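Local structure of pollen-specific leucine-rich repeat extensin-like protein 1 (Arabidopsis thaliana, 6TME) at residues A[45-50]-A[113-118]; A[52-57]-A[107-112]; A[184-189]-A[204-209]; A[190-195]-A[213-218]. The protein probably binds RALF signalling peptides through its leucine-rich repeats, while its extensin-like region is thought to anchor it in the pollen cell wall. One frame throughout, in Å; residues are numbered along the deposited sequence.

Contact 1. Residues A[45-50]-A[113-118]; sequences KRAYIA and GLLTDV. With SO4 (sulfate ion), chain P.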
loop_
_atom_site.group_PDB
_atom_site.type_symbol
_atom_site.label_atom_id
_atom_site.label_comp_id
_atom_site.label_asym_id
_atom_site.label_seq_id
_atom_site.Cartn_x
_atom_site.Cartn_y
_atom_site.Cartn_z
ATOM N N LYS A 45 0.953 22.195 -27.411
ATOM C CA LYS A 45 2.226 22.879 -27.252
ATOM C C LYS A 45 2.668 22.886 -25.788
ATOM O O LYS A 45 3.841 22.651 -25.480
ATOM C CB LYS A 45 2.092 24.303 -27.792
ATOM C CG LYS A 45 3.300 25.169 -27.542
ATOM C CD LYS A 45 3.216 26.515 -28.256
ATOM C CE LYS A 45 4.526 27.288 -28.072
ATOM N NZ LYS A 45 4.408 28.746 -28.351
ATOM N N ARG A 46 1.736 23.150 -24.877
ATOM C CA ARG A 46 2.035 23.058 -23.456
ATOM C C ARG A 46 2.514 21.653 -23.080
ATOM O O ARG A 46 3.450 21.498 -22.283
ATOM C CB ARG A 46 0.798 23.462 -22.666
ATOM C CG ARG A 46 0.716 24.961 -22.445
ATOM C CD ARG A 46 -0.676 25.377 -22.087
ATOM N NE ARG A 46 -1.193 24.590 -20.969
ATOM C CZ ARG A 46 -2.432 24.108 -20.918
ATOM N NH1 ARG A 46 -3.276 24.358 -21.913
ATOM N NH2 ARG A 46 -2.832 23.395 -19.870
ATOM N N ALA A 47 1.923 20.616 -23.679
ATOM C CA ALA A 47 2.421 19.268 -23.411
ATOM C C ALA A 47 3.799 19.068 -24.015
ATOM O O ALA A 47 4.657 18.415 -23.407
ATOM C CB ALA A 47 1.460 18.203 -23.941
ATOM N N TYR A 48 4.021 19.619 -25.216
ATOM C CA TYR A 48 5.309 19.487 -25.888
ATOM C C TYR A 48 6.428 20.077 -25.039
ATOM O O TYR A 48 7.482 19.459 -24.862
ATOM C CB TYR A 48 5.265 20.177 -27.261
ATOM C CG TYR A 48 6.622 20.232 -27.943
ATOM C CD1 TYR A 48 7.150 19.101 -28.562
ATOM C CD2 TYR A 48 7.392 21.400 -27.938
ATOM C CE1 TYR A 48 8.372 19.128 -29.176
ATOM C CE2 TYR A 48 8.633 21.436 -28.553
ATOM C CZ TYR A 48 9.118 20.290 -29.171
ATOM O OH TYR A 48 10.358 20.273 -29.776
ATOM N N ILE A 49 6.220 21.292 -24.531
ATOM C CA ILE A 49 7.224 21.947 -23.694
ATOM C C ILE A 49 7.501 21.120 -22.431
ATOM O O ILE A 49 8.661 20.871 -22.067
ATOM C CB ILE A 49 6.758 23.376 -23.361
ATOM C CG1 ILE A 49 6.769 24.249 -24.630
ATOM C CG2 ILE A 49 7.610 23.989 -22.230
ATOM C CD1 ILE A 49 5.902 25.546 -24.526
ATOM N N ALA A 50 6.435 20.669 -21.757
ATOM C CA ALA A 50 6.572 19.796 -20.593
ATOM C C ALA A 50 7.435 18.578 -20.893
ATOM O O ALA A 50 8.372 18.259 -20.141
ATOM C CB ALA A 50 5.193 19.348 -20.110
ATOM N N GLY A 113 4.190 20.477 -14.531
ATOM C CA GLY A 113 2.954 21.136 -14.134
ATOM C C GLY A 113 2.119 21.645 -15.299
ATOM O O GLY A 113 0.959 22.036 -15.093
ATOM N N LEU A 114 2.680 21.650 -16.515
ATOM C CA LEU A 114 1.917 22.059 -17.679
ATOM C C LEU A 114 1.000 20.956 -18.200
ATOM O O LEU A 114 0.122 21.239 -19.015
ATOM C CB LEU A 114 2.870 22.525 -18.789
ATOM C CG LEU A 114 3.600 23.858 -18.532
ATOM C CD1 LEU A 114 4.748 24.030 -19.487
ATOM C CD2 LEU A 114 2.679 25.089 -18.567
ATOM N N LEU A 115 1.173 19.711 -17.753
ATOM C CA LEU A 115 0.371 18.590 -18.251
ATOM C C LEU A 115 -0.994 18.542 -17.561
ATOM O O LEU A 115 -1.355 17.569 -16.894
ATOM C CB LEU A 115 1.131 17.285 -18.052
ATOM C CG LEU A 115 2.397 17.208 -18.895
ATOM C CD1 LEU A 115 3.274 16.006 -18.509
ATOM C CD2 LEU A 115 2.020 17.160 -20.375
ATOM N N THR A 116 -1.768 19.615 -17.743
ATOM C CA THR A 116 -2.921 19.831 -16.870
ATOM C C THR A 116 -4.064 18.869 -17.136
ATOM O O THR A 116 -5.026 18.856 -16.363
ATOM C CB THR A 116 -3.456 21.264 -16.990
ATOM O OG1 THR A 116 -3.699 21.572 -18.361
ATOM C CG2 THR A 116 -2.468 22.291 -16.399
ATOM N N ASP A 117 -3.998 18.063 -18.188
ATOM C CA ASP A 117 -5.054 17.091 -18.438
ATOM C C ASP A 117 -4.707 15.693 -17.942
ATOM O O ASP A 117 -5.523 14.781 -18.090
ATOM C CB ASP A 117 -5.378 17.051 -19.942
ATOM C CG ASP A 117 -5.808 18.418 -20.475
ATOM O OD1 ASP A 117 -6.727 19.012 -19.864
ATOM O OD2 ASP A 117 -5.196 18.920 -21.457
ATOM N N VAL A 118 -3.517 15.495 -17.377
ATOM C CA VAL A 118 -3.095 14.153 -17.003
ATOM C C VAL A 118 -3.877 13.687 -15.781
ATOM O O VAL A 118 -4.002 14.409 -14.785
ATOM C CB VAL A 118 -1.581 14.113 -16.750
ATOM C CG1 VAL A 118 -1.217 12.860 -15.998
ATOM C CG2 VAL A 118 -0.841 14.152 -18.055
HETATM S S SO4 P . 1.239 30.123 -27.632
HETATM O O1 SO4 P . 2.664 30.030 -27.334
HETATM O O2 SO4 P . 0.976 29.681 -29.001
HETATM O O3 SO4 P . 0.813 31.514 -27.480
HETATM O O4 SO4 P . 0.498 29.277 -26.698
#
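R46 turns back toward T116 through two torsions: chi1 of -86° sets CG beside its own backbone N, and chi3 of 52° bends the chain so that the guanidinium swings across to the loop. The two side chains cross at about a right angle. The hydroxyl of T116 lies at the guanidinium edge, near its plane, but NH2 of R46 and OG1 of T116 come as close as 2.5 Å with a poor angle, so the pair is a close polar approach of doubtful detail. K45 reaches away from the loop to a sulfate, probably from the crystallisation liquor, in a bond too short to be trusted in detail.

Apolar atoms carry the rest. L115 wedges its branch against the helix: its CD2 lies 3.7 Å from CA of A47, and its CG lies 3.7 Å from CB of A50. L114 lies against the same helix, with its CB 3.7 Å from the carbonyl O of R46 and its CD1 4.0 Å from CG2 of I49. L115 is both the centre of an inverse gamma turn and the first residue of a type I turn ending at V118, while A47 also rests on V94 of strand 92-98.

Two small alanines and two leucines thus let helix 43-56 settle closely on the loop before strand 120-122. D117 has a long, weak ion pair with R43; with its OD2 5.3 Å from NH2 of R46, it probably adds only a modest long-range attraction there.

Contact 2. Residues A[52-57]-A[107-112]; sequences QAWKKA and YLPPEL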
loop_
_atom_site.group_PDB
_atom_site.type_symbol
_atom_site.label_atom_id
_atom_site.label_comp_id
_atom_site.label_asym_id
_atom_site.label_seq_id
_atom_site.Cartn_x
_atom_site.Cartn_y
_atom_site.Cartn_z
ATOM N N GLN A 52 9.511 17.928 -23.423
ATOM C CA GLN A 52 10.889 18.242 -23.798
ATOM C C GLN A 52 11.700 18.710 -22.589
ATOM O O GLN A 52 12.896 18.407 -22.496
ATOM C CB GLN A 52 10.941 19.297 -24.920
ATOM C CG GLN A 52 10.525 18.799 -26.324
ATOM C CD GLN A 52 11.358 17.612 -26.787
ATOM O OE1 GLN A 52 12.560 17.574 -26.559
ATOM N NE2 GLN A 52 10.723 16.640 -27.436
ATOM N N ALA A 53 11.082 19.460 -21.663
ATOM C CA ALA A 53 11.803 19.802 -20.439
ATOM C C ALA A 53 12.129 18.545 -19.636
ATOM O O ALA A 53 13.194 18.461 -19.017
ATOM C CB ALA A 53 10.997 20.787 -19.594
ATOM N N TRP A 54 11.246 17.541 -19.672
ATOM C CA TRP A 54 11.489 16.303 -18.934
ATOM C C TRP A 54 12.624 15.500 -19.566
ATOM O O TRP A 54 13.539 15.037 -18.866
ATOM C CB TRP A 54 10.203 15.475 -18.864
ATOM C CG TRP A 54 10.163 14.484 -17.736
ATOM C CD1 TRP A 54 11.073 14.353 -16.716
ATOM C CD2 TRP A 54 9.165 13.478 -17.513
ATOM N NE1 TRP A 54 10.704 13.325 -15.886
ATOM C CE2 TRP A 54 9.534 12.775 -16.344
ATOM C CE3 TRP A 54 8.003 13.093 -18.198
ATOM C CZ2 TRP A 54 8.779 11.709 -15.842
ATOM C CZ3 TRP A 54 7.244 12.041 -17.695
ATOM C CH2 TRP A 54 7.634 11.359 -16.527
ATOM N N LYS A 55 12.592 15.352 -20.892
ATOM C CA LYS A 55 13.645 14.640 -21.613
ATOM C C LYS A 55 15.019 15.277 -21.402
ATOM O O LYS A 55 16.030 14.569 -21.333
ATOM C CB LYS A 55 13.299 14.591 -23.099
ATOM C CG LYS A 55 14.310 13.868 -23.990
ATOM C CD LYS A 55 13.926 14.029 -25.462
ATOM C CE LYS A 55 14.734 13.098 -26.387
ATOM N NZ LYS A 55 14.398 13.394 -27.831
ATOM N N LYS A 56 15.089 16.611 -21.315
ATOM C CA LYS A 56 16.366 17.243 -20.965
ATOM C C LYS A 56 16.894 16.744 -19.624
ATOM O O LYS A 56 18.111 16.617 -19.449
ATOM C CB LYS A 56 16.237 18.765 -20.922
ATOM C CG LYS A 56 16.171 19.431 -22.278
ATOM C CD LYS A 56 16.229 20.951 -22.093
ATOM C CE LYS A 56 16.226 21.707 -23.419
ATOM N NZ LYS A 56 16.384 23.178 -23.178
ATOM N N ALA A 57 16.003 16.428 -18.680
ATOM C CA ALA A 57 16.411 15.900 -17.379
ATOM C C ALA A 57 16.677 14.400 -17.381
ATOM O O ALA A 57 17.006 13.868 -16.328
ATOM C CB ALA A 57 15.352 16.213 -16.320
ATOM N N TYR A 107 14.894 13.358 -13.007
ATOM C CA TYR A 107 14.047 13.941 -11.986
ATOM C C TYR A 107 12.818 14.519 -12.672
ATOM O O TYR A 107 12.728 14.537 -13.903
ATOM C CB TYR A 107 14.788 15.015 -11.185
ATOM C CG TYR A 107 15.171 16.254 -11.969
ATOM C CD1 TYR A 107 16.269 16.250 -12.820
ATOM C CD2 TYR A 107 14.443 17.438 -11.837
ATOM C CE1 TYR A 107 16.654 17.386 -13.504
ATOM C CE2 TYR A 107 14.807 18.583 -12.531
ATOM C CZ TYR A 107 15.921 18.548 -13.363
ATOM O OH TYR A 107 16.301 19.670 -14.073
ATOM N N LEU A 108 11.852 14.979 -11.872
ATOM C CA LEU A 108 10.625 15.521 -12.441
ATOM C C LEU A 108 10.685 17.037 -12.366
ATOM O O LEU A 108 10.602 17.597 -11.262
ATOM C CB LEU A 108 9.375 15.006 -11.718
ATOM C CG LEU A 108 9.115 13.532 -11.358
ATOM C CD1 LEU A 108 7.664 13.359 -10.853
ATOM C CD2 LEU A 108 9.386 12.583 -12.502
ATOM N N PRO A 109 10.799 17.735 -13.492
ATOM C CA PRO A 109 10.981 19.183 -13.456
ATOM C C PRO A 109 9.664 19.901 -13.222
ATOM O O PRO A 109 8.587 19.341 -13.483
ATOM C CB PRO A 109 11.565 19.499 -14.845
ATOM C CG PRO A 109 11.039 18.410 -15.730
ATOM C CD PRO A 109 10.902 17.177 -14.850
ATOM N N PRO A 110 9.715 21.142 -12.733
ATOM C CA PRO A 110 8.484 21.923 -12.534
ATOM C C PRO A 110 7.607 21.994 -13.754
ATOM O O PRO A 110 6.381 22.090 -13.619
ATOM C CB PRO A 110 9.010 23.321 -12.179
ATOM C CG PRO A 110 10.374 23.083 -11.653
ATOM C CD PRO A 110 10.920 21.931 -12.424
ATOM N N GLU A 111 8.202 21.941 -14.949
ATOM C CA GLU A 111 7.442 22.131 -16.180
ATOM C C GLU A 111 6.392 21.044 -16.380
ATOM O O GLU A 111 5.420 21.267 -17.111
ATOM C CB GLU A 111 8.393 22.184 -17.388
ATOM C CG GLU A 111 9.170 23.484 -17.535
ATOM C CD GLU A 111 10.315 23.643 -16.523
ATOM O OE1 GLU A 111 10.621 22.688 -15.768
ATOM O OE2 GLU A 111 10.909 24.745 -16.481
ATOM N N LEU A 112 6.550 19.881 -15.736
ATOM C CA LEU A 112 5.510 18.862 -15.815
ATOM C C LEU A 112 4.175 19.391 -15.313
ATOM O O LEU A 112 3.123 18.834 -15.662
ATOM C CB LEU A 112 5.929 17.614 -15.026
ATOM C CG LEU A 112 7.157 16.906 -15.623
ATOM C CD1 LEU A 112 7.562 15.668 -14.860
ATOM C CD2 LEU A 112 6.929 16.580 -17.098
#
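W54 and P109 approach within 6.2 Å between CA atoms, as do A57 and Y107, where the last turn of helix 43-56 runs beside a loop that tightens into a 3-10 segment at 110-112. The side chains meet between them. W54 has CG anti to its own backbone N (chi1 -158°), which carries the indole out from the helix toward the loop. L112 crosses it at about a right angle and sets CD1 over one face, 3.8 Å from the centroid of the five-membered ring and only 11° off its normal, a CH-pi contact. P109 also crosses the indole at about a right angle, its CD 3.4 Å from CD1 of W54, and L108 runs alongside with its CD2 3.5 Å from CZ2 of W54. At the ring edge, NE1 of W54 gives a weak, bent hydrogen bond to O of Y107 (3.1 Å). Farther out, A57 CB touches CE1 of Y107 at 3.3 Å, and A53 CB meets E111 CB.

F58 meets the indole edge-to-face, and F128 adds a further ring contact. The indole is therefore held chiefly by dispersion from aliphatic and aromatic neighbours, while the bent N-H bond gives its buried polar edge a partner and probably contributes less to the hold.

Contact 3. Residues A[184-189]-A[204-209]; sequences IFDKDL and PETIGK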
loop_
_atom_site.group_PDB
_atom_site.type_symbol
_atom_site.label_atom_id
_atom_site.label_comp_id
_atom_site.label_asym_id
_atom_site.label_seq_id
_atom_site.Cartn_x
_atom_site.Cartn_y
_atom_site.Cartn_z
ATOM N N ILE A 184 -3.922 12.846 5.121
ATOM C CA ILE A 184 -3.944 11.911 3.993
ATOM C C ILE A 184 -5.133 10.959 4.086
ATOM O O ILE A 184 -5.686 10.551 3.059
ATOM C CB ILE A 184 -2.616 11.125 3.886
ATOM C CG1 ILE A 184 -2.540 10.360 2.565
ATOM C CG2 ILE A 184 -2.532 10.067 4.962
ATOM C CD1 ILE A 184 -2.416 11.235 1.347
ATOM N N PHE A 185 -5.559 10.598 5.302
ATOM C CA PHE A 185 -6.701 9.701 5.445
ATOM C C PHE A 185 -8.040 10.416 5.305
ATOM O O PHE A 185 -9.082 9.742 5.292
ATOM C CB PHE A 185 -6.594 8.932 6.778
ATOM C CG PHE A 185 -5.406 8.017 6.815
ATOM C CD1 PHE A 185 -5.351 6.912 5.979
ATOM C CD2 PHE A 185 -4.305 8.311 7.599
ATOM C CE1 PHE A 185 -4.237 6.084 5.951
ATOM C CE2 PHE A 185 -3.192 7.490 7.577
ATOM C CZ PHE A 185 -3.163 6.371 6.747
ATOM N N ASP A 186 -8.037 11.753 5.168
ATOM C CA ASP A 186 -9.256 12.503 4.860
ATOM C C ASP A 186 -9.591 12.484 3.368
ATOM O O ASP A 186 -10.762 12.640 3.010
ATOM C CB ASP A 186 -9.136 13.966 5.310
ATOM C CG ASP A 186 -8.796 14.115 6.783
ATOM O OD1 ASP A 186 -9.347 13.363 7.616
ATOM O OD2 ASP A 186 -7.958 14.991 7.104
ATOM N N LYS A 187 -8.598 12.345 2.487
ATOM C CA LYS A 187 -8.900 12.167 1.066
ATOM C C LYS A 187 -9.686 10.873 0.862
ATOM O O LYS A 187 -9.588 9.933 1.659
ATOM C CB LYS A 187 -7.614 12.116 0.239
ATOM C CG LYS A 187 -6.568 13.173 0.561
ATOM C CD LYS A 187 -6.902 14.483 -0.107
ATOM C CE LYS A 187 -6.690 14.421 -1.617
ATOM N NZ LYS A 187 -7.566 15.408 -2.293
ATOM N N ASP A 188 -10.466 10.805 -0.218
ATOM C CA ASP A 188 -11.186 9.556 -0.492
ATOM C C ASP A 188 -10.351 8.619 -1.378
ATOM O O ASP A 188 -10.719 8.219 -2.468
ATOM C CB ASP A 188 -12.580 9.840 -1.056
ATOM C CG ASP A 188 -12.579 10.447 -2.461
ATOM O OD1 ASP A 188 -13.689 10.801 -2.919
ATOM O OD2 ASP A 188 -11.516 10.585 -3.109
ATOM N N LEU A 189 -9.185 8.265 -0.860
ATOM C CA LEU A 189 -8.328 7.303 -1.531
ATOM C C LEU A 189 -8.920 5.903 -1.418
ATOM O O LEU A 189 -9.504 5.531 -0.393
ATOM C CB LEU A 189 -6.917 7.338 -0.926
ATOM C CG LEU A 189 -6.094 8.553 -1.359
ATOM C CD1 LEU A 189 -4.928 8.747 -0.432
ATOM C CD2 LEU A 189 -5.589 8.318 -2.764
ATOM N N PRO A 204 -1.493 8.148 12.257
ATOM C CA PRO A 204 -2.390 9.249 12.618
ATOM C C PRO A 204 -3.711 8.748 13.183
ATOM O O PRO A 204 -4.266 7.751 12.722
ATOM C CB PRO A 204 -2.600 9.974 11.289
ATOM C CG PRO A 204 -1.433 9.552 10.437
ATOM C CD PRO A 204 -1.130 8.154 10.833
ATOM N N GLU A 205 -4.229 9.484 14.171
ATOM C CA GLU A 205 -5.557 9.206 14.700
ATOM C C GLU A 205 -6.634 9.277 13.625
ATOM O O GLU A 205 -7.727 8.733 13.819
ATOM C CB GLU A 205 -5.886 10.190 15.829
ATOM C CG GLU A 205 -5.022 9.993 17.078
ATOM C CD GLU A 205 -5.389 8.726 17.842
ATOM O OE1 GLU A 205 -6.539 8.250 17.681
ATOM O OE2 GLU A 205 -4.531 8.208 18.600
ATOM N N THR A 206 -6.349 9.935 12.498
ATOM C CA THR A 206 -7.317 10.106 11.425
ATOM C C THR A 206 -7.536 8.846 10.602
ATOM O O THR A 206 -8.433 8.838 9.748
ATOM C CB THR A 206 -6.844 11.206 10.491
ATOM O OG1 THR A 206 -5.491 10.917 10.120
ATOM C CG2 THR A 206 -6.904 12.559 11.185
ATOM N N ILE A 207 -6.744 7.793 10.826
ATOM C CA ILE A 207 -6.850 6.591 10.002
ATOM C C ILE A 207 -8.288 6.088 9.900
ATOM O O ILE A 207 -8.690 5.549 8.858
ATOM C CB ILE A 207 -5.914 5.505 10.547
ATOM C CG1 ILE A 207 -5.803 4.373 9.543
ATOM C CG2 ILE A 207 -6.411 4.983 11.903
ATOM C CD1 ILE A 207 -4.781 3.353 9.940
ATOM N N GLY A 208 -9.094 6.269 10.955
ATOM C CA GLY A 208 -10.470 5.804 10.911
ATOM C C GLY A 208 -11.328 6.506 9.886
ATOM O O GLY A 208 -12.421 6.015 9.557
ATOM N N LYS A 209 -10.869 7.658 9.380
ATOM C CA LYS A 209 -11.613 8.364 8.346
ATOM C C LYS A 209 -11.420 7.745 6.969
ATOM O O LYS A 209 -12.235 7.996 6.082
ATOM C CB LYS A 209 -11.209 9.844 8.299
ATOM C CG LYS A 209 -11.534 10.663 9.562
ATOM C CD LYS A 209 -13.013 10.977 9.678
ATOM C CE LYS A 209 -13.302 11.942 10.824
ATOM N NZ LYS A 209 -14.775 12.060 11.075
#
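F185 is the centre of the contact, and I207 covers one face of its ring. The CA of I207 stands 4.2 Å from the ring centroid, 27° off the normal, as a CH-pi donor, and CG1 of the same residue sits above the ring centre. On the opposite face lies CG2 of I184, 3.6 Å above the plane and shifted toward the rim, so the phenyl is sandwiched between its own chain neighbour and the next loop. The ring edge is filled as well: CE2 of F185 lies 3.9 Å from CD of P204, and OG1 of T206 approaches CD2 of F185 at 3.8 Å. With CG anti to the carbonyl carbon (chi1 -65°), the ring is turned toward the 204-209 loop.

Around the shell, polar groups keep the pieces in place. T206 OG1 is not left to the ring, being hydrogen-bonded to O of P182 in the preceding turn. The carbonyl of T206 packs on CB of F185 and also accepts the 2.7 Å bond from N of K209 to O of T206, which stiffens the 3-10 segment 207-209. At the rim, K209 lays its CB against O of F185, 3.7 Å away, and its aliphatic stem beside D186, but then bends at chi2 and carries its amine elsewhere; NZ of K209 and OD1 of D186 are 6.6 Å apart, too far for a salt bridge.

Short 3-10 segments stacked coil on coil are characteristic of the convex side of plant-type leucine-rich repeat solenoids, successive loops being one coil apart; here F185 joins two of them.

Contact 4. Residues A[190-195]-A[213-218]; sequences DAIFLN and SVVTFA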
loop_
_atom_site.group_PDB
_atom_site.type_symbol
_atom_site.label_atom_id
_atom_site.label_comp_id
_atom_site.label_asym_id
_atom_site.label_seq_id
_atom_site.Cartn_x
_atom_site.Cartn_y
_atom_site.Cartn_z
ATOM N N ASP A 190 -8.810 5.140 -2.498
ATOM C CA ASP A 190 -9.123 3.720 -2.455
ATOM C C ASP A 190 -7.909 2.894 -2.058
ATOM O O ASP A 190 -8.061 1.810 -1.494
ATOM C CB ASP A 190 -9.653 3.261 -3.822
ATOM C CG ASP A 190 -9.667 1.737 -3.979
ATOM O OD1 ASP A 190 -10.438 1.053 -3.259
ATOM O OD2 ASP A 190 -8.907 1.221 -4.834
ATOM N N ALA A 191 -6.706 3.398 -2.315
ATOM C CA ALA A 191 -5.497 2.608 -2.126
ATOM C C ALA A 191 -4.362 3.540 -1.731
ATOM O O ALA A 191 -4.126 4.551 -2.402
ATOM C CB ALA A 191 -5.128 1.837 -3.399
ATOM N N ILE A 192 -3.674 3.198 -0.644
ATOM C CA ILE A 192 -2.574 3.980 -0.090
ATOM C C ILE A 192 -1.423 3.004 0.159
ATOM O O ILE A 192 -1.495 2.168 1.071
ATOM C CB ILE A 192 -2.974 4.707 1.209
ATOM C CG1 ILE A 192 -4.311 5.424 1.041
ATOM C CG2 ILE A 192 -1.902 5.706 1.654
ATOM C CD1 ILE A 192 -4.953 5.886 2.338
ATOM N N PHE A 193 -0.375 3.089 -0.657
ATOM C CA PHE A 193 0.817 2.261 -0.488
ATOM C C PHE A 193 1.941 3.154 0.022
ATOM O O PHE A 193 2.381 4.065 -0.684
ATOM C CB PHE A 193 1.197 1.566 -1.799
ATOM C CG PHE A 193 0.119 0.651 -2.326
ATOM C CD1 PHE A 193 -0.061 -0.602 -1.784
ATOM C CD2 PHE A 193 -0.739 1.066 -3.351
ATOM C CE1 PHE A 193 -1.061 -1.457 -2.259
ATOM C CE2 PHE A 193 -1.748 0.228 -3.825
ATOM C CZ PHE A 193 -1.905 -1.041 -3.280
ATOM N N LEU A 194 2.386 2.910 1.252
ATOM C CA LEU A 194 3.475 3.668 1.857
ATOM C C LEU A 194 4.683 2.802 2.165
ATOM O O LEU A 194 5.713 3.336 2.572
ATOM C CB LEU A 194 3.014 4.345 3.154
ATOM C CG LEU A 194 1.666 5.050 3.129
ATOM C CD1 LEU A 194 1.198 5.243 4.561
ATOM C CD2 LEU A 194 1.763 6.397 2.386
ATOM N N ASN A 195 4.590 1.492 1.957
ATOM C CA ASN A 195 5.550 0.565 2.525
ATOM C C ASN A 195 6.944 0.824 1.972
ATOM O O ASN A 195 7.119 1.422 0.901
ATOM C CB ASN A 195 5.131 -0.889 2.268
ATOM C CG ASN A 195 4.968 -1.215 0.771
ATOM O OD1 ASN A 195 3.950 -0.898 0.145
ATOM N ND2 ASN A 195 5.984 -1.846 0.203
ATOM N N SER A 213 -9.674 0.700 0.464
ATOM C CA SER A 213 -9.758 -0.754 0.478
ATOM C C SER A 213 -8.421 -1.424 0.801
ATOM O O SER A 213 -8.427 -2.559 1.290
ATOM C CB SER A 213 -10.298 -1.263 -0.864
ATOM O OG SER A 213 -9.349 -1.073 -1.898
ATOM N N VAL A 214 -7.284 -0.768 0.557
ATOM C CA VAL A 214 -5.979 -1.328 0.917
ATOM C C VAL A 214 -5.077 -0.209 1.414
ATOM O O VAL A 214 -4.992 0.853 0.779
ATOM C CB VAL A 214 -5.299 -2.078 -0.255
ATOM C CG1 VAL A 214 -5.127 -1.189 -1.511
ATOM C CG2 VAL A 214 -3.939 -2.620 0.177
ATOM N N VAL A 215 -4.404 -0.445 2.553
ATOM C CA VAL A 215 -3.401 0.462 3.110
ATOM C C VAL A 215 -2.175 -0.356 3.523
ATOM O O VAL A 215 -2.305 -1.328 4.274
ATOM C CB VAL A 215 -3.931 1.242 4.333
ATOM C CG1 VAL A 215 -2.887 2.239 4.775
ATOM C CG2 VAL A 215 -5.279 1.933 4.060
ATOM N N THR A 216 -0.986 0.038 3.056
ATOM C CA THR A 216 0.254 -0.588 3.497
ATOM C C THR A 216 1.157 0.424 4.194
ATOM O O THR A 216 1.375 1.536 3.680
ATOM C CB THR A 216 1.002 -1.270 2.334
ATOM O OG1 THR A 216 1.490 -0.308 1.383
ATOM C CG2 THR A 216 0.090 -2.290 1.640
ATOM N N PHE A 217 1.648 0.037 5.384
ATOM C CA PHE A 217 2.648 0.761 6.172
ATOM C C PHE A 217 3.942 -0.024 6.325
ATOM O O PHE A 217 4.868 0.460 6.993
ATOM C CB PHE A 217 2.154 1.044 7.601
ATOM C CG PHE A 217 0.905 1.831 7.692
ATOM C CD1 PHE A 217 0.956 3.218 7.767
ATOM C CD2 PHE A 217 -0.320 1.194 7.766
ATOM C CE1 PHE A 217 -0.208 3.967 7.876
ATOM C CE2 PHE A 217 -1.492 1.931 7.864
ATOM C CZ PHE A 217 -1.434 3.325 7.919
ATOM N N ALA A 218 3.994 -1.252 5.797
ATOM C CA ALA A 218 5.089 -2.180 6.070
ATOM C C ALA A 218 6.456 -1.523 5.876
ATOM O O ALA A 218 6.622 -0.641 5.040
ATOM C CB ALA A 218 4.959 -3.397 5.148
#
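F193 can be followed outward across the neighbouring strand. Its CB lies 3.7 Å from OG1 of T216; CD1 has the same hydroxyl at the ring edge (3.5 Å) and the methyl CG2 of T216 close by; CE1 comes next to CG2 of V214, and CZ ends 3.7 Å from CG1 of V214. Its chi1 of -60° turns the ring toward these two side chains. The T216 hydroxyl is not idle, for it donates to OD1 of N195 (2.8 Å), meeting the amide oxygen 17° from its carbonyl plane.

The two strands, 191-193 and 214-216, run parallel, their axes 12° apart. I192 N bonds V214 O, and T216 N bonds I192 O (3.0 Å), nearly along the C=O axis. At the start, S213 OG donates to OD1 of D190 (2.7 Å) from above the carboxylate plane.

A191, F193, V214 and T216 share one face, on which a second protein chain packs: D190 OD2 and the N195 amide hydrogen-bond to it. I192 and V215 point to the opposite, interior face. Past the strands, the carbonyls of L194 and F217 accept bonds from N197, N220 and N244, the asparagine ladder of a leucine-rich repeat solenoid, with a strand-lined face that here carries a second protein chain.

Contacts 1 and 2 share helix 43-56 and the loop before strand 120-122, with centres 11 Å apart; contact 2 is nested within contact 1 along the chain, and A50 touches E111 and L112 between them. They cap the N-terminal end of the solenoid. Contacts 3 and 4 lie near the middle. Both follow contacts 1 and 2 along the chain, with centres 28 to 32 Å from theirs; their own segments alternate, since strand 191-193 succeeds loop 184-189 and strand 214-216 succeeds loop 204-209. Their centres lie 12 Å apart, joined where F185 meets I192, V215 and F217. Cap, convex loops and strands that meet a second protein chain thus illustrate how repeats stack into one continuous solenoid with an apolar interior.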